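Local coordinates for protein vinylacetyl-CoA Delta-isomerase (Nitrosopumilus maritimus SCM1, PDB 6VJR) that probably dehydrates 4-hydroxybutyryl-CoA and isomerises vinylacetyl-CoA, using FAD together with a [4Fe-4S] cluster, at residues A185-C190 against A255-D260. Numbering follows the deposited sequence. Where two conformers were deposited one is given.
Sequences AHQTGC and ALIILD. With FAD (flavin-adenine dinucleotide), chain F.
Ala-185 meets Leu-256 by methyl contact, its CB lying 3.9 Å from Leu-256 CD1. Leu-256 CB leads away from the first segment; with CG trans to its own N (chi1 178°) and chi2 at 63°, CD1 nevertheless comes back to touch. Strands 177-188 and 254-259 are antiparallel neighbours in a mixed sheet of the HpaB-type N-terminal region, and the chain corner at His-186, with positive phi, carries the strand end to the flavin. The His-186 ring stands between Ala-185 CB on one face and FAD O3' on the other, both offset toward the rim. Its ND1 is hydrogen-bonded to Thr-390 OG1 of the second subunit, whose Asp-382 and Gly-386 also bind the FAD, making the site a two-chain one. Gln-187 pairs loosely with Ala-255: Gln-187 N to Ala-255 O is 2.9 Å and fairly straight, whereas Ala-255 N to Gln-187 O is longer, 3.2 Å, and bent to 143°. Its side chain, folded at chi2, crosses Ile-257 at about a right angle, with Gln-187 CG 3.7 Å from Ile-257 CD1. NE2 of Gln-187 donates to FAD O2 (3.1 Å) and, from above the carbonyl plane, to Ala-185 O; these two bonds restrain the amide's rotation. Thr-188 gives its backbone N to FAD O4 and its OG1 to FAD N5, 2.8 Å away, with His-186 O equally near N5. A type II turn from Gln-187 to Cys-190, with Gly-189 at positive phi, then returns the chain to strand 255-259, where Cys-190 SG packs on Ala-255 CB (3.7 Å) and Cys-190 CB on Ile-257 CD1. The donors at O2 and O4 would be expected to stabilise negative charge on a reduced flavin, while His-186 O would suit a proton on N5 after reduction.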
loop_
_atom_site.group_PDB
_atom_site.type_symbol
_atom_site.label_atom_id
_atom_site.label_comp_id
_atom_site.label_asym_id
_atom_site.label_seq_id
_atom_site.Cartn_x
_atom_site.Cartn_y
_atom_site.Cartn_z
ATOM N N ALA A 185 -18.565 -26.059 -9.662
ATOM C CA ALA A 185 -19.013 -25.037 -8.736
ATOM C C ALA A 185 -18.812 -23.637 -9.299
ATOM O O ALA A 185 -17.985 -23.416 -10.175
ATOM C CB ALA A 185 -18.295 -25.220 -7.415
ATOM N N HIS A 186 -19.564 -22.677 -8.741
ATOM C CA HIS A 186 -19.394 -21.244 -9.019
ATOM C C HIS A 186 -19.648 -20.886 -10.486
ATOM O O HIS A 186 -18.959 -20.037 -11.045
ATOM C CB HIS A 186 -17.972 -20.774 -8.714
ATOM C CG HIS A 186 -17.369 -21.447 -7.534
ATOM N ND1 HIS A 186 -17.725 -21.276 -6.210
ATOM C CD2 HIS A 186 -16.362 -22.335 -7.556
ATOM C CE1 HIS A 186 -16.960 -22.066 -5.480
ATOM N NE2 HIS A 186 -16.112 -22.700 -6.274
ATOM N N GLN A 187 -20.550 -21.589 -11.134
ATOM C CA GLN A 187 -20.640 -21.499 -12.594
ATOM C C GLN A 187 -21.446 -20.315 -13.095
ATOM O O GLN A 187 -22.660 -20.262 -12.914
ATOM C CB GLN A 187 -21.207 -22.824 -13.091
ATOM C CG GLN A 187 -20.244 -23.973 -12.886
ATOM C CD GLN A 187 -18.940 -23.774 -13.611
ATOM O OE1 GLN A 187 -18.927 -23.355 -14.754
ATOM N NE2 GLN A 187 -17.820 -24.071 -12.959
ATOM N N THR A 188 -20.729 -19.382 -13.716
ATOM C CA THR A 188 -21.265 -18.113 -14.156
ATOM C C THR A 188 -22.241 -18.335 -15.313
ATOM O O THR A 188 -21.853 -18.856 -16.353
ATOM C CB THR A 188 -20.097 -17.182 -14.551
ATOM O OG1 THR A 188 -19.326 -16.873 -13.383
ATOM C CG2 THR A 188 -20.588 -15.883 -15.147
ATOM N N GLY A 189 -23.478 -17.855 -15.120
ATOM C CA GLY A 189 -24.455 -17.796 -16.192
ATOM C C GLY A 189 -24.880 -19.160 -16.727
ATOM O O GLY A 189 -25.468 -19.237 -17.802
ATOM N N CYS A 190 -24.605 -20.242 -16.013
ATOM C CA CYS A 190 -24.862 -21.574 -16.568
ATOM C C CYS A 190 -26.337 -21.814 -16.910
ATOM O O CYS A 190 -26.674 -22.355 -17.976
ATOM C CB CYS A 190 -24.347 -22.676 -15.652
ATOM S SG CYS A 190 -24.943 -22.638 -13.943
ATOM N N ALA A 255 -24.154 -20.885 -10.108
ATOM C CA ALA A 255 -24.809 -22.073 -9.579
ATOM C C ALA A 255 -23.802 -23.224 -9.505
ATOM O O ALA A 255 -22.804 -23.237 -10.217
ATOM C CB ALA A 255 -26.018 -22.444 -10.424
ATOM N N LEU A 256 -24.137 -24.214 -8.676
ATOM C CA LEU A 256 -23.459 -25.497 -8.624
ATOM C C LEU A 256 -24.166 -26.443 -9.590
ATOM O O LEU A 256 -25.372 -26.660 -9.493
ATOM C CB LEU A 256 -23.540 -25.986 -7.183
ATOM C CG LEU A 256 -22.927 -27.351 -6.884
ATOM C CD1 LEU A 256 -21.446 -27.432 -7.128
ATOM C CD2 LEU A 256 -23.288 -27.781 -5.482
ATOM N N ILE A 257 -23.391 -26.999 -10.512
ATOM C CA ILE A 257 -23.901 -27.934 -11.500
ATOM C C ILE A 257 -23.534 -29.348 -11.047
ATOM O O ILE A 257 -22.353 -29.702 -10.919
ATOM C CB ILE A 257 -23.312 -27.670 -12.878
ATOM C CG1 ILE A 257 -23.391 -26.213 -13.314
ATOM C CG2 ILE A 257 -23.993 -28.599 -13.887
ATOM C CD1 ILE A 257 -22.780 -25.974 -14.676
ATOM N N ILE A 258 -24.557 -30.124 -10.732
ATOM C CA ILE A 258 -24.366 -31.520 -10.389
ATOM C C ILE A 258 -24.560 -32.371 -11.637
ATOM O O ILE A 258 -25.502 -32.147 -12.386
ATOM C CB ILE A 258 -25.303 -31.977 -9.268
ATOM C CG1 ILE A 258 -25.386 -30.971 -8.110
ATOM C CG2 ILE A 258 -24.898 -33.394 -8.832
ATOM C CD1 ILE A 258 -24.086 -30.783 -7.360
ATOM N N LEU A 259 -23.655 -33.340 -11.846
ATOM C CA LEU A 259 -23.719 -34.270 -12.967
ATOM C C LEU A 259 -23.849 -35.704 -12.464
ATOM O O LEU A 259 -22.982 -36.179 -11.705
ATOM C CB LEU A 259 -22.424 -34.133 -13.766
ATOM C CG LEU A 259 -22.030 -32.705 -14.162
ATOM C CD1 LEU A 259 -20.565 -32.580 -14.544
ATOM C CD2 LEU A 259 -22.887 -32.216 -15.274
ATOM N N ASP A 260 -24.938 -36.378 -12.844
ATOM C CA ASP A 260 -25.194 -37.777 -12.502
ATOM C C ASP A 260 -25.308 -38.579 -13.794
ATOM O O ASP A 260 -26.357 -38.656 -14.427
ATOM C CB ASP A 260 -26.431 -37.926 -11.643
ATOM C CG ASP A 260 -26.700 -39.344 -11.187
ATOM O OD1 ASP A 260 -25.799 -40.188 -11.338
ATOM O OD2 ASP A 260 -27.824 -39.601 -10.715
HETATM P PA FAD F . -9.858 -22.555 -2.978
HETATM O O1A FAD F . -9.036 -23.295 -3.952
HETATM O O2A FAD F . -10.524 -23.332 -1.914
HETATM O O5B FAD F . -8.958 -21.342 -2.474
HETATM C C5B FAD F . -9.003 -20.868 -1.106
HETATM C C4B FAD F . -7.614 -20.480 -0.691
HETATM O O4B FAD F . -6.809 -21.674 -0.530
HETATM C C3B FAD F . -6.831 -19.563 -1.650
HETATM O O3B FAD F . -6.027 -18.640 -0.909
HETATM C C2B FAD F . -5.944 -20.540 -2.411
HETATM O O2B FAD F . -4.766 -20.006 -2.996
HETATM C C1B FAD F . -5.628 -21.560 -1.315
HETATM N N9A FAD F . -5.331 -22.893 -1.825
HETATM C C8A FAD F . -6.157 -23.804 -2.448
HETATM N N7A FAD F . -5.589 -24.941 -2.760
HETATM C C5A FAD F . -4.282 -24.769 -2.340
HETATM C C6A FAD F . -3.159 -25.621 -2.390
HETATM N N6A FAD F . -3.218 -26.868 -2.859
HETATM N N1A FAD F . -1.981 -25.128 -1.945
HETATM C C2A FAD F . -1.957 -23.883 -1.437
HETATM N N3A FAD F . -2.947 -23.002 -1.301
HETATM C C4A FAD F . -4.101 -23.503 -1.783
HETATM N N1 FAD F . -15.089 -21.262 -12.352
HETATM C C2 FAD F . -15.544 -21.850 -13.508
HETATM O O2 FAD F . -15.097 -22.928 -13.931
HETATM N N3 FAD F . -16.487 -21.182 -14.265
HETATM C C4 FAD F . -17.067 -19.982 -13.968
HETATM O O4 FAD F . -17.971 -19.518 -14.640
HETATM C C4X FAD F . -16.646 -19.425 -12.692
HETATM N N5 FAD F . -17.183 -18.265 -12.299
HETATM C C5X FAD F . -16.947 -17.866 -11.001
HETATM C C6 FAD F . -17.659 -16.790 -10.450
HETATM C C7 FAD F . -17.481 -16.392 -9.134
HETATM C C7M FAD F . -18.345 -15.299 -8.553
HETATM C C8 FAD F . -16.456 -16.984 -8.368
HETATM C C8M FAD F . -16.165 -16.496 -6.978
HETATM C C9 FAD F . -15.682 -17.983 -8.909
HETATM C C9A FAD F . -15.941 -18.458 -10.219
HETATM N N10 FAD F . -15.260 -19.552 -10.752
HETATM C C10 FAD F . -15.643 -20.136 -11.960
HETATM C "C1'" FAD F . -14.419 -20.317 -9.811
HETATM C "C2'" FAD F . -13.023 -19.816 -9.532
HETATM O "O2'" FAD F . -12.194 -20.214 -10.625
HETATM C "C3'" FAD F . -12.506 -20.416 -8.217
HETATM O "O3'" FAD F . -13.247 -19.793 -7.184
HETATM C "C4'" FAD F . -10.987 -20.323 -8.005
HETATM O "O4'" FAD F . -10.296 -21.203 -8.902
HETATM C "C5'" FAD F . -10.572 -20.657 -6.584
HETATM O "O5'" FAD F . -11.015 -21.963 -6.252
HETATM P P FAD F . -11.884 -22.221 -4.987
HETATM O O1P FAD F . -13.091 -21.393 -4.965
HETATM O O2P FAD F . -12.032 -23.681 -4.874
HETATM O O3P FAD F . -11.028 -21.724 -3.727
#